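Local coordinates for protein endo-beta-mannanase (Opitutaceae bacterium TAV5, PDB 7BOB) that acts as an exo-beta-1,4-mannosidase of glycosyl hydrolase family 5, probably releasing mannose units from the ends of mannan-derived chains in the termite hindgut, at residues Val61-Tyr73 / Met126-Thr138. Numbering follows the deposited sequence.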
loop_
_atom_site.group_PDB
_atom_site.type_symbol
_atom_site.label_atom_id
_atom_site.label_comp_id
_atom_site.label_asym_id
_atom_site.label_seq_id
_atom_site.Cartn_x
_atom_site.Cartn_y
_atom_site.Cartn_z
ATOM N N VAL A 61 22.342 -27.232 8.016
ATOM C CA VAL A 61 23.717 -26.763 8.122
ATOM C C VAL A 61 23.642 -25.247 8.254
ATOM O O VAL A 61 23.513 -24.530 7.257
ATOM C CB VAL A 61 24.542 -27.224 6.907
ATOM C CG1 VAL A 61 25.998 -26.813 7.030
ATOM C CG2 VAL A 61 24.439 -28.751 6.756
ATOM N N ARG A 62 23.639 -24.748 9.488
ATOM C CA ARG A 62 23.444 -23.317 9.708
ATOM C C ARG A 62 24.712 -22.569 9.294
ATOM O O ARG A 62 25.765 -22.700 9.938
ATOM C CB ARG A 62 23.068 -23.038 11.160
ATOM C CG ARG A 62 22.389 -21.692 11.329
ATOM C CD ARG A 62 21.886 -21.463 12.753
ATOM N NE ARG A 62 22.977 -21.443 13.725
ATOM C CZ ARG A 62 22.869 -20.927 14.943
ATOM N NH1 ARG A 62 21.723 -20.380 15.335
ATOM N NH2 ARG A 62 23.902 -20.934 15.765
ATOM N N TRP A 63 24.597 -21.797 8.207
ATOM C CA TRP A 63 25.726 -21.135 7.550
ATOM C C TRP A 63 26.616 -20.321 8.484
ATOM O O TRP A 63 27.843 -20.479 8.404
ATOM C CB TRP A 63 25.198 -20.247 6.415
ATOM C CG TRP A 63 26.229 -19.816 5.423
ATOM C CD1 TRP A 63 27.560 -20.113 5.434
ATOM C CD2 TRP A 63 26.005 -19.012 4.254
ATOM N NE1 TRP A 63 28.182 -19.538 4.350
ATOM C CE2 TRP A 63 27.249 -18.855 3.612
ATOM C CE3 TRP A 63 24.875 -18.401 3.697
ATOM C CZ2 TRP A 63 27.395 -18.129 2.432
ATOM C CZ3 TRP A 63 25.024 -17.673 2.529
ATOM C CH2 TRP A 63 26.283 -17.547 1.910
ATOM N N PRO A 64 26.100 -19.432 9.349
ATOM C CA PRO A 64 27.013 -18.711 10.258
ATOM C C PRO A 64 27.884 -19.640 11.076
ATOM O O PRO A 64 29.060 -19.327 11.315
ATOM C CB PRO A 64 26.067 -17.910 11.158
ATOM C CG PRO A 64 24.693 -18.578 10.979
ATOM C CD PRO A 64 24.697 -19.021 9.554
ATOM N N ASP A 65 27.341 -20.785 11.508
ATOM C CA ASP A 65 28.138 -21.711 12.304
ATOM C C ASP A 65 29.339 -22.202 11.514
ATOM O O ASP A 65 30.435 -22.363 12.066
ATOM C CB ASP A 65 27.280 -22.902 12.747
ATOM C CG ASP A 65 26.198 -22.526 13.749
ATOM O OD1 ASP A 65 26.451 -21.726 14.669
ATOM O OD2 ASP A 65 25.086 -23.070 13.631
ATOM N N PHE A 66 29.156 -22.431 10.215
ATOM C CA PHE A 66 30.154 -23.135 9.418
ATOM C C PHE A 66 31.118 -22.196 8.694
ATOM O O PHE A 66 32.216 -22.628 8.326
ATOM C CB PHE A 66 29.470 -24.054 8.394
ATOM C CG PHE A 66 28.946 -25.351 8.976
ATOM C CD1 PHE A 66 27.741 -25.381 9.678
ATOM C CD2 PHE A 66 29.663 -26.550 8.822
ATOM C CE1 PHE A 66 27.245 -26.581 10.219
ATOM C CE2 PHE A 66 29.175 -27.753 9.362
ATOM C CZ PHE A 66 27.971 -27.771 10.065
ATOM N N GLU A 67 30.748 -20.937 8.476
ATOM C CA GLU A 67 31.641 -19.948 7.869
ATOM C C GLU A 67 31.590 -18.657 8.673
ATOM O O GLU A 67 31.042 -17.648 8.216
ATOM C CB GLU A 67 31.276 -19.691 6.407
ATOM C CG GLU A 67 32.423 -19.082 5.625
ATOM C CD GLU A 67 32.067 -18.785 4.194
ATOM O OE1 GLU A 67 31.058 -19.323 3.700
ATOM O OE2 GLU A 67 32.798 -18.000 3.560
ATOM N N PRO A 68 32.149 -18.660 9.888
ATOM C CA PRO A 68 32.080 -17.458 10.733
ATOM C C PRO A 68 32.838 -16.268 10.172
ATOM O O PRO A 68 32.531 -15.131 10.551
ATOM C CB PRO A 68 32.689 -17.924 12.062
ATOM C CG PRO A 68 33.513 -19.120 11.698
ATOM C CD PRO A 68 32.780 -19.791 10.586
ATOM N N ARG A 69 33.813 -16.484 9.298
ATOM C CA ARG A 69 34.517 -15.407 8.623
ATOM C C ARG A 69 34.611 -15.775 7.150
ATOM O O ARG A 69 34.562 -16.958 6.808
ATOM C CB ARG A 69 35.925 -15.175 9.226
ATOM C CG ARG A 69 35.897 -14.564 10.639
ATOM C CD ARG A 69 37.217 -14.774 11.422
ATOM N NE ARG A 69 37.770 -16.119 11.227
ATOM C CZ ARG A 69 37.368 -17.210 11.889
ATOM N NH1 ARG A 69 36.407 -17.116 12.811
ATOM N NH2 ARG A 69 37.918 -18.398 11.634
ATOM N N PRO A 70 34.710 -14.794 6.255
ATOM C CA PRO A 70 34.599 -15.115 4.818
ATOM C C PRO A 70 35.716 -16.050 4.381
ATOM O O PRO A 70 36.898 -15.747 4.538
ATOM C CB PRO A 70 34.693 -13.746 4.129
ATOM C CG PRO A 70 34.477 -12.733 5.224
ATOM C CD PRO A 70 34.918 -13.354 6.500
ATOM N N GLY A 71 35.331 -17.200 3.836
ATOM C CA GLY A 71 36.284 -18.184 3.351
ATOM C C GLY A 71 36.970 -19.022 4.412
ATOM O O GLY A 71 37.758 -19.909 4.065
ATOM N N GLU A 72 36.708 -18.770 5.688
ATOM C CA GLU A 72 37.279 -19.546 6.784
ATOM C C GLU A 72 36.189 -20.453 7.337
ATOM O O GLU A 72 35.269 -19.982 8.013
ATOM C CB GLU A 72 37.807 -18.624 7.875
ATOM C CG GLU A 72 38.809 -17.604 7.393
ATOM C CD GLU A 72 39.473 -16.896 8.546
ATOM O OE1 GLU A 72 39.846 -17.592 9.517
ATOM O OE2 GLU A 72 39.598 -15.654 8.492
ATOM N N TYR A 73 36.285 -21.741 7.054
ATOM C CA TYR A 73 35.272 -22.689 7.487
ATOM C C TYR A 73 35.676 -23.318 8.812
ATOM O O TYR A 73 36.825 -23.729 8.990
ATOM C CB TYR A 73 35.058 -23.760 6.414
ATOM C CG TYR A 73 34.739 -23.174 5.056
ATOM C CD1 TYR A 73 33.454 -22.742 4.748
ATOM C CD2 TYR A 73 35.722 -23.031 4.089
ATOM C CE1 TYR A 73 33.161 -22.188 3.505
ATOM C CE2 TYR A 73 35.444 -22.478 2.850
ATOM C CZ TYR A 73 34.163 -22.062 2.563
ATOM O OH TYR A 73 33.878 -21.519 1.332
ATOM N N MET A 126 27.881 -12.064 -2.284
ATOM C CA MET A 126 27.100 -13.162 -1.714
ATOM C C MET A 126 26.969 -14.313 -2.695
ATOM O O MET A 126 26.986 -15.480 -2.294
ATOM C CB MET A 126 25.718 -12.668 -1.300
ATOM C CG MET A 126 25.729 -11.763 -0.086
ATOM S SD MET A 126 26.727 -12.419 1.252
ATOM C CE MET A 126 25.848 -13.925 1.612
ATOM N N ILE A 127 26.805 -14.009 -3.980
ATOM C CA ILE A 127 26.741 -15.078 -4.968
ATOM C C ILE A 127 28.027 -15.899 -4.929
ATOM O O ILE A 127 27.995 -17.129 -4.785
ATOM C CB ILE A 127 26.452 -14.503 -6.364
ATOM C CG1 ILE A 127 25.004 -13.998 -6.423
ATOM C CG2 ILE A 127 26.625 -15.561 -7.425
ATOM C CD1 ILE A 127 24.614 -13.337 -7.746
ATOM N N GLU A 128 29.181 -15.226 -4.986
ATOM C CA GLU A 128 30.453 -15.945 -4.947
ATOM C C GLU A 128 30.630 -16.690 -3.629
ATOM O O GLU A 128 30.892 -17.895 -3.626
ATOM C CB GLU A 128 31.615 -14.978 -5.202
ATOM C CG GLU A 128 31.647 -14.429 -6.642
ATOM C CD GLU A 128 31.090 -15.428 -7.674
ATOM O OE1 GLU A 128 31.608 -16.565 -7.779
ATOM O OE2 GLU A 128 30.128 -15.076 -8.390
ATOM N N ARG A 129 30.480 -15.993 -2.495
ATOM C CA ARG A 129 30.606 -16.662 -1.199
ATOM C C ARG A 129 29.602 -17.805 -1.057
ATOM O O ARG A 129 29.914 -18.841 -0.458
ATOM C CB ARG A 129 30.431 -15.660 -0.060
ATOM C CG ARG A 129 31.574 -14.673 0.087
ATOM C CD ARG A 129 32.735 -15.259 0.889
ATOM N NE ARG A 129 33.706 -15.959 0.040
ATOM C CZ ARG A 129 34.091 -17.214 0.239
ATOM N NH1 ARG A 129 33.592 -17.885 1.263
ATOM N NH2 ARG A 129 34.973 -17.800 -0.570
ATOM N N GLY A 130 28.395 -17.644 -1.606
ATOM C CA GLY A 130 27.417 -18.716 -1.521
ATOM C C GLY A 130 27.824 -19.937 -2.322
ATOM O O GLY A 130 27.725 -21.068 -1.839
ATOM N N ALA A 131 28.307 -19.727 -3.550
ATOM C CA ALA A 131 28.758 -20.844 -4.373
ATOM C C ALA A 131 29.891 -21.604 -3.690
ATOM O O ALA A 131 29.865 -22.838 -3.600
ATOM C CB ALA A 131 29.203 -20.339 -5.747
ATOM N N ALA A 132 30.893 -20.882 -3.188
ATOM C CA ALA A 132 32.010 -21.555 -2.532
ATOM C C ALA A 132 31.530 -22.342 -1.324
ATOM O O ALA A 132 31.984 -23.466 -1.086
ATOM C CB ALA A 132 33.069 -20.539 -2.124
ATOM N N TYR A 133 30.582 -21.780 -0.571
ATOM C CA TYR A 133 30.050 -22.471 0.602
ATOM C C TYR A 133 29.291 -23.731 0.204
ATOM O O TYR A 133 29.407 -24.767 0.865
ATOM C CB TYR A 133 29.148 -21.525 1.393
ATOM C CG TYR A 133 28.253 -22.188 2.417
ATOM C CD1 TYR A 133 28.785 -22.778 3.561
ATOM C CD2 TYR A 133 26.866 -22.197 2.250
ATOM C CE1 TYR A 133 27.957 -23.369 4.518
ATOM C CE2 TYR A 133 26.026 -22.788 3.189
ATOM C CZ TYR A 133 26.574 -23.366 4.323
ATOM O OH TYR A 133 25.740 -23.942 5.258
ATOM N N ALA A 134 28.517 -23.664 -0.877
ATOM C CA ALA A 134 27.811 -24.857 -1.329
ATOM C C ALA A 134 28.792 -25.941 -1.757
ATOM O O ALA A 134 28.617 -27.122 -1.425
ATOM C CB ALA A 134 26.865 -24.512 -2.478
ATOM N N ARG A 135 29.829 -25.556 -2.504
ATOM C CA ARG A 135 30.832 -26.530 -2.919
ATOM C C ARG A 135 31.561 -27.117 -1.714
ATOM O O ARG A 135 31.795 -28.333 -1.661
ATOM C CB ARG A 135 31.816 -25.884 -3.894
ATOM C CG ARG A 135 32.890 -26.862 -4.359
ATOM C CD ARG A 135 33.645 -26.359 -5.579
ATOM N NE ARG A 135 34.265 -25.066 -5.298
ATOM C CZ ARG A 135 33.859 -23.903 -5.812
ATOM N NH1 ARG A 135 32.825 -23.860 -6.652
ATOM N NH2 ARG A 135 34.493 -22.775 -5.487
ATOM N N THR A 136 31.859 -26.291 -0.710
ATOM C CA THR A 136 32.578 -26.778 0.463
ATOM C C THR A 136 31.774 -27.821 1.221
ATOM O O THR A 136 32.304 -28.870 1.601
ATOM C CB THR A 136 32.918 -25.631 1.394
ATOM O OG1 THR A 136 33.743 -24.685 0.703
ATOM C CG2 THR A 136 33.636 -26.172 2.613
ATOM N N ILE A 137 30.507 -27.531 1.507
ATOM C CA ILE A 137 29.700 -28.493 2.251
ATOM C C ILE A 137 29.537 -29.771 1.445
ATOM O O ILE A 137 29.735 -30.874 1.965
ATOM C CB ILE A 137 28.337 -27.897 2.643
ATOM C CG1 ILE A 137 28.526 -26.597 3.433
ATOM C CG2 ILE A 137 27.553 -28.912 3.457
ATOM C CD1 ILE A 137 29.344 -26.769 4.719
ATOM N N THR A 138 29.208 -29.639 0.153
ATOM C CA THR A 138 29.069 -30.820 -0.696
ATOM C C THR A 138 30.333 -31.674 -0.662
ATOM O O THR A 138 30.254 -32.901 -0.626
ATOM C CB THR A 138 28.734 -30.410 -2.132
ATOM O OG1 THR A 138 27.618 -29.508 -2.132
ATOM C CG2 THR A 138 28.360 -31.622 -2.962
#
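The pyrrole part of the Trp-63 indole lies flat on the Tyr-133 phenol ring: the centroids are 3.6 Å apart, the planes are inclined by 15°, and CD1 sits over the phenol centre. Tyr-133 has CG anti to its backbone N (chi1 165°), which swings the ring from the helix toward the indole. Its rim meets Phe-66 CB and Tyr-73 CE1, while the hydroxyl, beside Val-61, is hydrogen-bonded to Leu-99 O. On the Tyr-73 ring, Thr-136 CG2 stands 3.8 Å from the centroid and almost on the ring normal, a CH-pi contact. At the far end of the indole, Trp-63 CH2 packs against Met-126 CE at 3.7 Å and beside Gly-130 CA. Trp-63 NE1 donates almost straight (168°) to Glu-67 OE1 at 3.0 Å. Glu-67 OE2 accepts from Gly-71 N at 2.7 Å and forms a salt bridge with Arg-129 NH1, modelled too short for its exact geometry to be trusted; the guanidinium plane stands perpendicular to the carboxylate. A leucine in place of Trp-63 would probably leave one face of Tyr-133 poorly covered and Glu-67 OE1 without its indole donor. Further along the helix, Ile-137 CD1 touches both Val-61 CG1 and Phe-66 CD2, each at 4.1 Å. These contacts join the end of strand 56-62, the short helix 63-66 and the loop after it to helix 124-141 in the (beta/alpha)8 barrel expected of family 5. Helix 75-89 packs on Phe-66 and Tyr-73, strand 94-101 bonds to the backbone of Val-61 and Trp-63, and helix 168-183 touches Ala-131.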